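TOXN (Bacillus thuringiensis, PDB 4ATO) cleaves RNA within A-rich sequences as the endoribonuclease toxin of a type III toxin-antitoxin system and is inhibited by the ToxI RNA pseudoknot. Local coordinates at residues E15-V27 and V155-Y169. Sequence-based numbering, arbitrary orientation.
Sequences EYIDYLREADSKV and VCCDFPKLEEKCQEY. With nucleotides of chain B.
Cys156 O receives Lys26 NZ at 2.9 Å from above its carbonyl plane, the lysine chain bending at its last torsion (chi4 149°). Cys157 lays SG against the backbone of Lys26 and CG2 of Val27. Asp158 N points at Asp24 OD2 almost straight, though the very short length is doubtful; Asp24 OD1 accepts from Lys26 N at 2.7 Å in an Asx turn. The type I beta turn Asp24-Val27 presents Ser25 O and Val27 O to N6 of A1 of chain B, and Lys26 O to N6 of A2, consistent with recognition of A-rich RNA. Asp158 is the N-cap of helix 159-169, its OD1 accepting weakly from Lys161 N; this helix crosses helix 15-23 at 132° in this SH3-clan toxin, strand 78-89 touching both. Lys161, extended, runs past Ala23 CB to a weak bond with Ala23 O. Leu162 CD2 meets Leu20 CD2 at 4.0 Å, and its CD1 meets Val27. Lys165 is a knob among Tyr19, Leu20, Glu22 and Ala23; its kinked chain covers one Tyr19 face, NZ making a cation-pi contact and a 3.1 Å salt bridge to Glu22 OE1. Tyr19 OH donates to Lys165 O, at 3.0 Å. Cys166 CB abuts Tyr16 OH, which bonds Pro89 O. Tyr169 offers its ring face to the Tyr16 edge, planes at 90°.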
# COMPACT_ATOMS: atom_id res chain seq x y z
N GLU A 15 19.15 -25.75 33.28
CA GLU A 15 19.76 -27.07 33.23
C GLU A 15 20.02 -27.44 31.78
O GLU A 15 21.12 -27.86 31.42
CB GLU A 15 18.86 -28.13 33.86
CG GLU A 15 19.09 -28.36 35.34
CD GLU A 15 18.70 -29.77 35.75
OE1 GLU A 15 18.46 -30.61 34.86
OE2 GLU A 15 18.64 -30.05 36.97
N TYR A 16 19.00 -27.29 30.94
CA TYR A 16 19.14 -27.66 29.54
C TYR A 16 20.10 -26.73 28.81
O TYR A 16 20.84 -27.16 27.93
CB TYR A 16 17.78 -27.72 28.84
CG TYR A 16 17.88 -28.22 27.41
CD1 TYR A 16 18.02 -29.58 27.13
CD2 TYR A 16 17.86 -27.33 26.35
CE1 TYR A 16 18.12 -30.03 25.83
CE2 TYR A 16 17.96 -27.78 25.04
CZ TYR A 16 18.09 -29.12 24.78
OH TYR A 16 18.19 -29.56 23.48
N ILE A 17 20.09 -25.45 29.17
CA ILE A 17 21.01 -24.49 28.55
C ILE A 17 22.46 -24.86 28.85
O ILE A 17 23.30 -24.92 27.95
CB ILE A 17 20.72 -23.04 29.00
CG1 ILE A 17 19.44 -22.52 28.37
CG2 ILE A 17 21.89 -22.12 28.66
CD1 ILE A 17 19.55 -22.17 26.88
N ASP A 18 22.74 -25.12 30.13
CA ASP A 18 24.09 -25.51 30.55
C ASP A 18 24.50 -26.82 29.90
O ASP A 18 25.66 -27.02 29.55
CB ASP A 18 24.15 -25.64 32.07
CG ASP A 18 24.02 -24.30 32.78
OD1 ASP A 18 24.18 -23.25 32.11
OD2 ASP A 18 23.77 -24.30 34.01
N TYR A 19 23.53 -27.70 29.74
CA TYR A 19 23.76 -28.98 29.10
C TYR A 19 24.13 -28.75 27.64
O TYR A 19 25.02 -29.41 27.11
CB TYR A 19 22.53 -29.86 29.23
CG TYR A 19 22.48 -31.04 28.30
CD1 TYR A 19 23.13 -32.23 28.61
CD2 TYR A 19 21.75 -30.99 27.12
CE1 TYR A 19 23.08 -33.32 27.77
CE2 TYR A 19 21.68 -32.07 26.27
CZ TYR A 19 22.35 -33.23 26.60
OH TYR A 19 22.28 -34.32 25.75
N LEU A 20 23.45 -27.81 26.98
CA LEU A 20 23.80 -27.50 25.60
C LEU A 20 25.17 -26.82 25.49
O LEU A 20 25.98 -27.19 24.64
CB LEU A 20 22.73 -26.64 24.92
CG LEU A 20 21.43 -27.30 24.43
CD1 LEU A 20 20.68 -26.32 23.52
CD2 LEU A 20 21.66 -28.62 23.71
N ARG A 21 25.46 -25.86 26.37
CA ARG A 21 26.72 -25.12 26.26
C ARG A 21 27.95 -26.01 26.44
O ARG A 21 29.07 -25.63 26.07
CB ARG A 21 26.74 -23.90 27.20
CG ARG A 21 27.88 -22.91 26.89
CD ARG A 21 27.59 -21.49 27.39
NE ARG A 21 27.06 -21.51 28.74
CZ ARG A 21 25.79 -21.24 29.04
NH1 ARG A 21 24.94 -20.92 28.08
NH2 ARG A 21 25.38 -21.28 30.30
N GLU A 22 27.75 -27.21 26.99
CA GLU A 22 28.79 -28.23 27.01
C GLU A 22 29.26 -28.54 25.59
O GLU A 22 30.46 -28.68 25.33
CB GLU A 22 28.28 -29.51 27.67
CG GLU A 22 27.87 -29.36 29.13
CD GLU A 22 27.27 -30.64 29.70
OE1 GLU A 22 26.98 -31.58 28.92
OE2 GLU A 22 27.09 -30.71 30.94
N ALA A 23 28.31 -28.64 24.66
CA ALA A 23 28.62 -29.01 23.28
C ALA A 23 29.01 -27.81 22.42
O ALA A 23 29.74 -27.96 21.44
CB ALA A 23 27.45 -29.76 22.66
N ASP A 24 28.50 -26.63 22.77
CA ASP A 24 28.79 -25.41 22.01
C ASP A 24 28.79 -24.18 22.92
O ASP A 24 27.74 -23.79 23.45
CB ASP A 24 27.78 -25.23 20.87
CG ASP A 24 28.16 -24.10 19.92
OD1 ASP A 24 28.64 -23.04 20.38
OD2 ASP A 24 27.99 -24.27 18.70
N SER A 25 29.95 -23.55 23.05
CA SER A 25 30.12 -22.43 23.96
C SER A 25 29.38 -21.15 23.53
O SER A 25 29.35 -20.17 24.28
CB SER A 25 31.61 -22.12 24.17
OG SER A 25 32.25 -21.82 22.94
N LYS A 26 28.77 -21.16 22.35
CA LYS A 26 28.05 -19.97 21.87
C LYS A 26 26.60 -19.90 22.34
O LYS A 26 25.91 -18.91 22.08
CB LYS A 26 28.10 -19.85 20.34
CG LYS A 26 29.48 -19.61 19.76
CD LYS A 26 29.44 -19.82 18.26
CE LYS A 26 30.77 -20.25 17.71
NZ LYS A 26 30.59 -21.12 16.53
N VAL A 27 26.13 -20.95 23.02
CA VAL A 27 24.79 -20.92 23.60
C VAL A 27 24.71 -19.76 24.60
O VAL A 27 25.65 -19.56 25.38
CB VAL A 27 24.43 -22.26 24.29
CG1 VAL A 27 23.07 -22.17 24.97
CG2 VAL A 27 24.45 -23.40 23.29
N VAL A 155 30.10 -17.46 13.51
CA VAL A 155 29.30 -16.63 14.39
C VAL A 155 28.07 -17.37 14.95
O VAL A 155 27.42 -16.88 15.88
CB VAL A 155 28.86 -15.32 13.69
CG1 VAL A 155 27.64 -15.56 12.80
CG2 VAL A 155 28.56 -14.23 14.71
N CYS A 156 27.74 -18.53 14.39
CA CYS A 156 26.53 -19.27 14.79
C CYS A 156 26.85 -20.48 15.63
O CYS A 156 27.91 -21.09 15.47
CB CYS A 156 25.73 -19.75 13.58
SG CYS A 156 25.10 -18.45 12.53
N CYS A 157 25.93 -20.84 16.52
CA CYS A 157 25.97 -22.14 17.16
C CYS A 157 26.12 -23.28 16.13
O CYS A 157 25.69 -23.17 14.97
CB CYS A 157 24.70 -22.37 17.97
SG CYS A 157 24.48 -21.27 19.37
N ASP A 158 26.71 -24.38 16.58
CA ASP A 158 26.82 -25.60 15.79
C ASP A 158 25.47 -26.30 15.87
O ASP A 158 25.25 -27.14 16.74
CB ASP A 158 27.92 -26.49 16.39
CG ASP A 158 28.24 -27.70 15.53
OD1 ASP A 158 27.42 -28.07 14.67
OD2 ASP A 158 29.32 -28.30 15.73
N PHE A 159 24.55 -25.92 14.98
CA PHE A 159 23.19 -26.44 15.04
C PHE A 159 23.13 -27.97 15.05
O PHE A 159 22.40 -28.54 15.87
CB PHE A 159 22.31 -25.87 13.92
CG PHE A 159 22.21 -24.38 13.93
CD1 PHE A 159 21.97 -23.69 15.10
CD2 PHE A 159 22.37 -23.66 12.75
CE1 PHE A 159 21.90 -22.31 15.11
CE2 PHE A 159 22.28 -22.28 12.75
CZ PHE A 159 22.05 -21.61 13.93
N PRO A 160 23.87 -28.64 14.14
CA PRO A 160 23.78 -30.11 14.12
C PRO A 160 24.21 -30.75 15.44
O PRO A 160 23.59 -31.71 15.88
CB PRO A 160 24.75 -30.50 13.01
CG PRO A 160 24.72 -29.35 12.08
CD PRO A 160 24.64 -28.15 12.99
N LYS A 161 25.26 -30.21 16.05
CA LYS A 161 25.71 -30.75 17.32
C LYS A 161 24.63 -30.60 18.39
O LYS A 161 24.35 -31.54 19.13
CB LYS A 161 27.02 -30.08 17.75
CG LYS A 161 27.79 -30.86 18.81
CD LYS A 161 29.20 -30.31 19.02
CE LYS A 161 29.99 -31.16 20.01
NZ LYS A 161 31.33 -30.58 20.32
N LEU A 162 23.99 -29.43 18.44
CA LEU A 162 22.91 -29.19 19.40
C LEU A 162 21.70 -30.10 19.15
O LEU A 162 21.00 -30.48 20.09
CB LEU A 162 22.48 -27.72 19.41
CG LEU A 162 23.51 -26.66 19.84
CD1 LEU A 162 22.85 -25.29 19.99
CD2 LEU A 162 24.23 -27.08 21.11
N GLU A 163 21.44 -30.43 17.88
CA GLU A 163 20.33 -31.33 17.56
C GLU A 163 20.58 -32.73 18.09
O GLU A 163 19.66 -33.40 18.58
CB GLU A 163 20.05 -31.36 16.05
CG GLU A 163 19.26 -30.16 15.56
CD GLU A 163 19.17 -30.10 14.05
OE1 GLU A 163 19.23 -31.17 13.41
OE2 GLU A 163 19.03 -28.98 13.50
N GLU A 164 21.83 -33.18 17.98
CA GLU A 164 22.24 -34.45 18.57
C GLU A 164 22.01 -34.44 20.07
O GLU A 164 21.50 -35.39 20.63
CB GLU A 164 23.72 -34.73 18.30
CG GLU A 164 24.03 -35.28 16.94
CD GLU A 164 25.44 -35.83 16.87
OE1 GLU A 164 26.07 -36.00 17.94
OE2 GLU A 164 25.93 -36.10 15.74
N LYS A 165 22.42 -33.35 20.72
CA LYS A 165 22.23 -33.21 22.15
C LYS A 165 20.75 -33.26 22.51
O LYS A 165 20.37 -33.86 23.52
CB LYS A 165 22.87 -31.93 22.66
CG LYS A 165 24.37 -32.01 22.75
CD LYS A 165 24.84 -31.73 24.18
CE LYS A 165 25.58 -32.91 24.77
NZ LYS A 165 26.26 -32.54 26.05
N CYS A 166 19.92 -32.64 21.69
CA CYS A 166 18.47 -32.69 21.89
C CYS A 166 17.99 -34.14 21.81
O CYS A 166 17.21 -34.59 22.64
CB CYS A 166 17.75 -31.83 20.86
SG CYS A 166 15.94 -31.85 21.00
N GLN A 167 18.48 -34.86 20.80
CA GLN A 167 18.13 -36.27 20.62
C GLN A 167 18.54 -37.08 21.85
O GLN A 167 17.75 -37.87 22.37
CB GLN A 167 18.82 -36.85 19.38
CG GLN A 167 18.27 -36.35 18.05
CD GLN A 167 16.99 -37.06 17.64
OE1 GLN A 167 16.64 -38.10 18.20
NE2 GLN A 167 16.29 -36.51 16.66
N GLU A 168 19.77 -36.86 22.31
CA GLU A 168 20.29 -37.57 23.48
C GLU A 168 19.42 -37.32 24.71
O GLU A 168 19.27 -38.19 25.55
CB GLU A 168 21.73 -37.16 23.76
CG GLU A 168 22.72 -37.59 22.69
CD GLU A 168 24.12 -37.07 22.94
OE1 GLU A 168 24.52 -36.96 24.12
OE2 GLU A 168 24.82 -36.77 21.94
N TYR A 169 18.85 -36.12 24.79
CA TYR A 169 17.96 -35.79 25.91
C TYR A 169 16.75 -36.71 25.89
O TYR A 169 16.23 -37.08 26.94
CB TYR A 169 17.51 -34.33 25.85
CG TYR A 169 16.46 -34.00 26.89
CD1 TYR A 169 15.10 -34.20 26.62
CD2 TYR A 169 16.82 -33.49 28.14
CE1 TYR A 169 14.13 -33.91 27.57
CE2 TYR A 169 15.85 -33.19 29.09
CZ TYR A 169 14.51 -33.41 28.80
OH TYR A 169 13.53 -33.12 29.72
O5' A B 1 24.03 -11.56 26.81
C5' A B 1 24.47 -10.57 27.73
C4' A B 1 25.94 -10.72 28.03
O4' A B 1 26.19 -12.05 28.55
C3' A B 1 26.88 -10.60 26.85
O3' A B 1 27.18 -9.24 26.54
C2' A B 1 28.10 -11.40 27.30
O2' A B 1 28.91 -10.62 28.15
C1' A B 1 27.46 -12.50 28.13
N9 A B 1 27.29 -13.77 27.39
C8 A B 1 26.09 -14.39 27.13
N7 A B 1 26.21 -15.53 26.50
C5 A B 1 27.58 -15.70 26.36
C6 A B 1 28.35 -16.74 25.79
N6 A B 1 27.84 -17.83 25.21
N1 A B 1 29.69 -16.60 25.81
C2 A B 1 30.21 -15.50 26.38
N3 A B 1 29.59 -14.47 26.95
C4 A B 1 28.26 -14.63 26.91
P A B 2 27.59 -8.81 25.05
OP1 A B 2 27.87 -7.36 25.08
OP2 A B 2 26.52 -9.32 24.14
O5' A B 2 28.93 -9.62 24.78
C5' A B 2 30.16 -9.22 25.34
C4' A B 2 31.25 -10.16 24.93
O4' A B 2 30.88 -11.51 25.33
C3' A B 2 31.50 -10.26 23.43
O3' A B 2 32.42 -9.29 22.99
C2' A B 2 31.97 -11.69 23.23
O2' A B 2 33.37 -11.80 23.48
C1' A B 2 31.24 -12.43 24.33
N9 A B 2 30.00 -13.12 23.88
C8 A B 2 28.72 -12.67 24.06
N7 A B 2 27.80 -13.51 23.64
C5 A B 2 28.52 -14.59 23.18
C6 A B 2 28.13 -15.81 22.61
N6 A B 2 26.86 -16.14 22.42
N1 A B 2 29.09 -16.70 22.25
C2 A B 2 30.36 -16.35 22.45
N3 A B 2 30.86 -15.23 22.98
C4 A B 2 29.88 -14.38 23.33
P A B 3 32.12 -8.43 21.68
OP1 A B 3 33.16 -7.37 21.61
OP2 A B 3 30.70 -8.02 21.74
O5' A B 3 32.34 -9.48 20.51
C5' A B 3 33.60 -10.10 20.31
C4' A B 3 33.51 -11.22 19.30
O4' A B 3 32.82 -12.35 19.89
C3' A B 3 32.73 -10.91 18.03
O3' A B 3 33.52 -10.23 17.06
C2' A B 3 32.26 -12.29 17.58
O2' A B 3 33.29 -12.98 16.89
C1' A B 3 32.02 -13.00 18.91
N9 A B 3 30.61 -12.93 19.34
C8 A B 3 29.97 -11.88 19.97
N7 A B 3 28.71 -12.12 20.26
C5 A B 3 28.50 -13.41 19.80
C6 A B 3 27.37 -14.24 19.80
N6 A B 3 26.19 -13.88 20.30
N1 A B 3 27.50 -15.48 19.26
C2 A B 3 28.69 -15.84 18.75
N3 A B 3 29.82 -15.15 18.69
C4 A B 3 29.67 -13.93 19.24